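Local coordinates for RsbT co-antagonist protein RsbRA (Bacillus subtilis, PDB 2BNL) that acts in the stressosome as a positive regulator of sigma-B under salt and heat stress, stimulating the RsbT kinase toward RsbS in vitro, its N-terminal domain being a nonheme globin, at residues P122-T125 against E126-N129; A85-L88 against A89-K93. One frame throughout, in Å; residues are numbered along the deposited sequence.

Interaction 1: P122-T125 against E126-N129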
ATOM      1  N   PRO A 122      -3.924  -5.837   4.901  1.00 29.33           N
ATOM      2  CA  PRO A 122      -4.117  -5.330   6.309  1.00 29.77           C
ATOM      3  C   PRO A 122      -2.847  -5.278   7.221  1.00 29.44           C
ATOM      4  O   PRO A 122      -2.717  -4.439   8.106  1.00 30.03           O
ATOM      5  CB  PRO A 122      -5.183  -6.292   6.869  1.00 29.55           C
ATOM      6  CG  PRO A 122      -5.132  -7.529   6.030  1.00 33.84           C
ATOM      7  CD  PRO A 122      -4.615  -7.121   4.643  1.00 30.66           C
ATOM      8  N   ILE A 123      -1.935  -6.214   6.996  1.00 29.00           N
ATOM      9  CA  ILE A 123      -0.632  -6.185   7.672  1.00 29.63           C
ATOM     10  C   ILE A 123       0.165  -4.975   7.283  1.00 26.92           C
ATOM     11  O   ILE A 123       0.610  -4.179   8.115  1.00 27.14           O
ATOM     12  CB  ILE A 123       0.190  -7.423   7.336  1.00 28.42           C
ATOM     13  CG1 ILE A 123      -0.513  -8.667   7.776  1.00 30.56           C
ATOM     14  CG2 ILE A 123       1.574  -7.336   7.913  1.00 32.76           C
ATOM     15  CD1 ILE A 123       0.068 -10.086   7.217  1.00 29.29           C
ATOM     16  N   ASN A 124       0.309  -4.779   5.966  1.00 28.40           N
ATOM     17  CA  ASN A 124       1.077  -3.615   5.501  1.00 28.41           C
ATOM     18  C   ASN A 124       0.490  -2.287   5.870  1.00 29.10           C
ATOM     19  O   ASN A 124       1.235  -1.367   6.164  1.00 29.32           O
ATOM     20  CB  ASN A 124       1.303  -3.650   3.937  1.00 28.04           C
ATOM     21  CG  ASN A 124       2.148  -4.841   3.511  1.00 28.54           C
ATOM     22  OD1 ASN A 124       2.885  -5.416   4.355  1.00 33.03           O
ATOM     23  ND2 ASN A 124       2.046  -5.217   2.251  1.00 26.31           N
ATOM     24  N   THR A 125      -0.822  -2.162   5.788  1.00 28.50           N
ATOM     25  CA  THR A 125      -1.519  -0.887   6.194  1.00 28.72           C
ATOM     26  C   THR A 125      -1.275  -0.585   7.679  1.00 28.02           C
ATOM     27  O   THR A 125      -1.080   0.537   8.076  1.00 28.93           O
ATOM     28  CB  THR A 125      -3.004  -0.880   5.884  1.00 28.07           C
ATOM     29  OG1 THR A 125      -3.682  -1.895   6.633  1.00 32.98           O
ATOM     30  CG2 THR A 125      -3.270  -0.971   4.405  1.00 31.86           C
ATOM     31  N   GLU A 126      -1.220  -1.617   8.474  1.00 27.95           N
ATOM     32  CA  GLU A 126      -1.009  -1.473   9.915  1.00 29.93           C
ATOM     33  C   GLU A 126       0.465  -1.086  10.139  1.00 26.73           C
ATOM     34  O   GLU A 126       0.801  -0.322  11.020  1.00 28.77           O
ATOM     35  CB  GLU A 126      -1.275  -2.798  10.582  1.00 30.20           C
ATOM     36  CG  GLU A 126      -1.376  -2.702  12.080  1.00 36.58           C
ATOM     37  CD  GLU A 126      -2.458  -1.707  12.526  1.00 42.71           C
ATOM     38  OE1 GLU A 126      -3.501  -1.735  11.864  1.00 40.09           O
ATOM     39  OE2 GLU A 126      -2.177  -0.850  13.417  1.00 49.26           O
ATOM     40  N   ILE A 127       1.357  -1.704   9.417  1.00 28.78           N
ATOM     41  CA  ILE A 127       2.724  -1.215   9.448  1.00 28.54           C
ATOM     42  C   ILE A 127       2.857   0.277   9.077  1.00 29.69           C
ATOM     43  O   ILE A 127       3.598   1.064   9.761  1.00 29.73           O
ATOM     44  CB  ILE A 127       3.710  -2.134   8.622  1.00 28.46           C
ATOM     45  CG1 ILE A 127       3.827  -3.536   9.193  1.00 29.39           C
ATOM     46  CG2 ILE A 127       5.103  -1.444   8.452  1.00 29.87           C
ATOM     47  CD1 ILE A 127       4.482  -4.529   8.269  1.00 31.79           C
ATOM     48  N   PHE A 128       2.235   0.678   7.983  1.00 28.89           N
ATOM     49  CA  PHE A 128       2.315   2.075   7.566  1.00 28.04           C
ATOM     50  C   PHE A 128       1.767   2.951   8.741  1.00 28.09           C
ATOM     51  O   PHE A 128       2.307   4.005   9.071  1.00 26.27           O
ATOM     52  CB  PHE A 128       1.523   2.348   6.277  1.00 28.16           C
ATOM     53  CG  PHE A 128       1.941   1.562   5.094  1.00 29.81           C
ATOM     54  CD1 PHE A 128       3.235   1.119   4.951  1.00 33.60           C
ATOM     55  CD2 PHE A 128       1.079   1.324   4.099  1.00 33.78           C
ATOM     56  CE1 PHE A 128       3.610   0.381   3.843  1.00 34.78           C
ATOM     57  CE2 PHE A 128       1.452   0.643   2.945  1.00 34.90           C
ATOM     58  CZ  PHE A 128       2.749   0.129   2.869  1.00 33.39           C
ATOM     59  N   ASN A 129       0.618   2.520   9.308  1.00 28.25           N
ATOM     60  CA  ASN A 129       0.007   3.292  10.406  1.00 29.13           C
ATOM     61  C   ASN A 129       0.974   3.505  11.562  1.00 27.82           C
ATOM     62  O   ASN A 129       1.091   4.574  12.093  1.00 27.84           O
ATOM     63  CB  ASN A 129      -1.267   2.581  10.843  1.00 29.47           C
ATOM     64  CG  ASN A 129      -2.171   3.444  11.706  1.00 32.43           C
ATOM     65  OD1 ASN A 129      -2.531   4.561  11.359  1.00 27.65           O
ATOM     66  ND2 ASN A 129      -2.532   2.920  12.869  1.00 31.94           N
TER
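The F128 ring lies over the carbonyl of N124, one turn back on the same helix: N124 O stands 3.2 Å above the ring plane, offset toward the rim nearest CG. CG of F128 lies anti to its own carbonyl carbon (chi1 -59°), which swings the ring back along the helix, and its far atom CZ comes to 4.2 Å from N124 CB. The same oxygen takes the F128 N-H in a bond of 2.9 Å between F128 N and N124 O, so one carbonyl meets both backbone and ring of F128. Replacing F128 by an alanine would probably leave the N124 carbonyl without its aromatic cover and open a gap where the ring meets F128 of the second subunit. I123 and I127, also one turn apart, are aligned in the same direction, I123 CG2 4.1 Å from I127 CD1. The I127 N-H bonds I123 O, 2.9 Å from I127 N; the E126 N-H bonds P122 O and, weakly, I123 O. These are i to i+4 contacts along the last helix of the globin-fold N-terminal domain. N124 OD1 bonds Y49 OH inside the chain. From the second subunit, the K82 ammonium is hydrogen-bonded to T125 OG1 and salt-bridged to E126 OE1, while N129 OD1 takes the backbone N-H of K82. Helix 109-135 packs here on helix 81-100 through N124, I127 and F128, on helix 39-54 through I123 and I127, and on helix 64-76 through E126 and I127.

Interaction 2: A85-L88 against A89-K93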
ATOM      1  N   ALA A  85       7.193   1.670   2.013  1.00 31.19           N
ATOM      2  CA  ALA A  85       6.013   1.290   1.242  1.00 30.33           C
ATOM      3  C   ALA A  85       6.424   0.711  -0.114  1.00 30.07           C
ATOM      4  O   ALA A  85       5.884  -0.232  -0.566  1.00 30.46           O
ATOM      5  CB  ALA A  85       5.105   2.496   1.078  1.00 30.16           C
ATOM      6  N   THR A  86       7.502   1.192  -0.717  1.00 29.52           N
ATOM      7  CA  THR A  86       7.996   0.581  -1.942  1.00 29.38           C
ATOM      8  C   THR A  86       8.484  -0.828  -1.715  1.00 29.60           C
ATOM      9  O   THR A  86       8.158  -1.695  -2.502  1.00 29.28           O
ATOM     10  CB  THR A  86       9.095   1.491  -2.584  1.00 29.48           C
ATOM     11  OG1 THR A  86       8.579   2.831  -2.688  1.00 28.64           O
ATOM     12  CG2 THR A  86       9.636   0.928  -3.960  1.00 31.93           C
ATOM     13  N   ALA A  87       9.268  -1.058  -0.648  1.00 29.91           N
ATOM     14  CA  ALA A  87       9.745  -2.346  -0.275  1.00 30.65           C
ATOM     15  C   ALA A  87       8.685  -3.372  -0.025  1.00 31.39           C
ATOM     16  O   ALA A  87       8.698  -4.499  -0.537  1.00 31.63           O
ATOM     17  CB  ALA A  87      10.647  -2.263   0.971  1.00 31.62           C
ATOM     18  N   LEU A  88       7.750  -3.010   0.818  1.00 32.20           N
ATOM     19  CA  LEU A  88       6.648  -3.936   1.088  1.00 31.96           C
ATOM     20  C   LEU A  88       5.857  -4.329  -0.188  1.00 31.73           C
ATOM     21  O   LEU A  88       5.427  -5.510  -0.288  1.00 32.50           O
ATOM     22  CB  LEU A  88       5.740  -3.377   2.169  1.00 32.67           C
ATOM     23  CG  LEU A  88       6.378  -3.159   3.509  1.00 34.14           C
ATOM     24  CD1 LEU A  88       5.360  -3.029   4.670  1.00 35.86           C
ATOM     25  CD2 LEU A  88       7.319  -4.324   3.873  1.00 32.59           C
ATOM     26  N   ALA A  89       5.575  -3.359  -1.043  1.00 31.39           N
ATOM     27  CA  ALA A  89       4.913  -3.597  -2.400  1.00 33.22           C
ATOM     28  C   ALA A  89       5.707  -4.634  -3.227  1.00 34.15           C
ATOM     29  O   ALA A  89       5.174  -5.623  -3.735  1.00 34.66           O
ATOM     30  CB  ALA A  89       4.719  -2.302  -3.144  1.00 31.82           C
ATOM     31  N   GLU A  90       7.031  -4.443  -3.286  1.00 35.45           N
ATOM     32  CA  GLU A  90       7.887  -5.387  -3.971  1.00 35.22           C
ATOM     33  C   GLU A  90       7.960  -6.754  -3.292  1.00 34.73           C
ATOM     34  O   GLU A  90       8.082  -7.743  -4.006  1.00 34.15           O
ATOM     35  CB  GLU A  90       9.366  -4.821  -4.100  1.00 36.98           C
ATOM     36  CG  GLU A  90       9.674  -4.030  -5.199  1.00 45.20           C
ATOM     37  CD  GLU A  90       9.160  -4.638  -6.539  1.00 49.83           C
ATOM     38  OE1 GLU A  90       9.675  -5.675  -7.015  1.00 46.19           O
ATOM     39  OE2 GLU A  90       8.173  -4.056  -7.055  1.00 57.28           O
ATOM     40  N   PHE A  91       7.886  -6.843  -1.933  1.00 32.30           N
ATOM     41  CA  PHE A  91       7.915  -8.088  -1.232  1.00 30.46           C
ATOM     42  C   PHE A  91       6.772  -9.006  -1.748  1.00 30.67           C
ATOM     43  O   PHE A  91       7.059 -10.139  -2.098  1.00 31.48           O
ATOM     44  CB  PHE A  91       7.741  -7.906   0.266  1.00 29.32           C
ATOM     45  CG  PHE A  91       8.975  -7.472   1.012  1.00 27.11           C
ATOM     46  CD1 PHE A  91      10.155  -7.001   0.332  1.00 29.22           C
ATOM     47  CD2 PHE A  91       8.966  -7.441   2.335  1.00 35.71           C
ATOM     48  CE1 PHE A  91      11.226  -6.572   1.017  1.00 31.86           C
ATOM     49  CE2 PHE A  91      10.061  -7.039   3.047  1.00 35.54           C
ATOM     50  CZ  PHE A  91      11.189  -6.609   2.377  1.00 32.27           C
ATOM     51  N   TRP A  92       5.536  -8.504  -1.830  1.00 30.53           N
ATOM     52  CA  TRP A  92       4.399  -9.369  -2.202  1.00 31.58           C
ATOM     53  C   TRP A  92       4.481  -9.738  -3.701  1.00 31.73           C
ATOM     54  O   TRP A  92       4.089 -10.849  -4.112  1.00 30.00           O
ATOM     55  CB  TRP A  92       3.029  -8.863  -1.685  1.00 30.99           C
ATOM     56  CG  TRP A  92       2.422  -7.707  -2.393  1.00 32.01           C
ATOM     57  CD1 TRP A  92       2.470  -6.356  -2.034  1.00 32.06           C
ATOM     58  CD2 TRP A  92       1.764  -7.746  -3.651  1.00 33.56           C
ATOM     59  NE1 TRP A  92       1.867  -5.602  -2.990  1.00 34.09           N
ATOM     60  CE2 TRP A  92       1.438  -6.419  -4.000  1.00 35.11           C
ATOM     61  CE3 TRP A  92       1.410  -8.781  -4.526  1.00 36.74           C
ATOM     62  CZ2 TRP A  92       0.782  -6.098  -5.213  1.00 35.31           C
ATOM     63  CZ3 TRP A  92       0.810  -8.453  -5.768  1.00 34.72           C
ATOM     64  CH2 TRP A  92       0.430  -7.137  -6.046  1.00 35.04           C
ATOM     65  N   LYS A  93       5.000  -8.811  -4.496  1.00 31.74           N
ATOM     66  CA  LYS A  93       5.090  -9.000  -5.920  1.00 33.60           C
ATOM     67  C   LYS A  93       6.105 -10.045  -6.296  1.00 33.81           C
ATOM     68  O   LYS A  93       5.883 -10.861  -7.252  1.00 32.22           O
ATOM     69  CB  LYS A  93       5.414  -7.666  -6.605  1.00 35.49           C
ATOM     70  CG  LYS A  93       4.268  -6.715  -6.482  1.00 40.28           C
ATOM     71  CD  LYS A  93       4.683  -5.453  -7.239  1.00 49.31           C
ATOM     72  CE  LYS A  93       4.052  -4.232  -6.696  1.00 48.78           C
ATOM     73  NZ  LYS A  93       4.744  -3.139  -7.478  1.00 50.74           N
TER
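L88 and F91 meet on the inward side of helix 81-100 in this all-helical, nonheme globin domain: L88 CD2 lies 3.8 Å from F91 CD2, the two side chains meeting at a slant. The phenyl ring also backs onto the preceding turn. With CG of F91 anti to its own carbonyl carbon (chi1 -79°), the ring is laid along A87, whose carbonyl carbon sits 3.9 Å above one face, offset toward the rim, and whose oxygen A87 O comes within 3.0 Å of F91 CD1. That oxygen also takes the F91 N-H, at 2.8 Å from F91 N, the shortest of the four backbone bonds that join the segments. W22 stacks on the same ring and Y49 meets it edge-to-face, while A87 packs on L26 and L29 of helix 15-30, so this side is tightly filled.

E90, W92 and K93, like T86 and A89, are partly exposed to solvent, and their side is more polar. Its looseness lies in the bond from W92 N to L88 O, which stretches to 3.4 Å and is weak. The glutamate chain, bent at chi2, carries its carboxylate away from T86 to two cations: OE1 pairs with R94, OE2 with K93. The K93 ammonium has a further salt-bridge partner in D117 of the second subunit, so its charge is shared between the helix and the dimer contact. CG of W92 sits between its backbone N and carbonyl carbon (chi1 75°), which lays one indole face against the helix. A89 O stands 3.3 Å above that face near its rim, and on the same side K93 CG rests 3.6 Å above the plane, over the ring centre.

In the fold
From the N terminus, helices 5-13, 15-30, 39-54 and 64-76 come before either contact. Interaction 2 then falls in helix 81-100 and interaction 1 in helix 109-135, so the two lie in series, neither nesting nor crossing; each spans successive helical turns and closes no larger loop. Their centres are about 12 Å apart, yet the two helices meet directly: L88 CD1 packs against N124 OD1, I127 CD1 and F128 CE1, and F128 CE1 also reaches A85 CA. Residues 85-93 extend this packing to helix 15-30, residues 122-129 to helices 39-54 and 64-76. Both also touch the second subunit, A85 of one chain packing on T125 of the other.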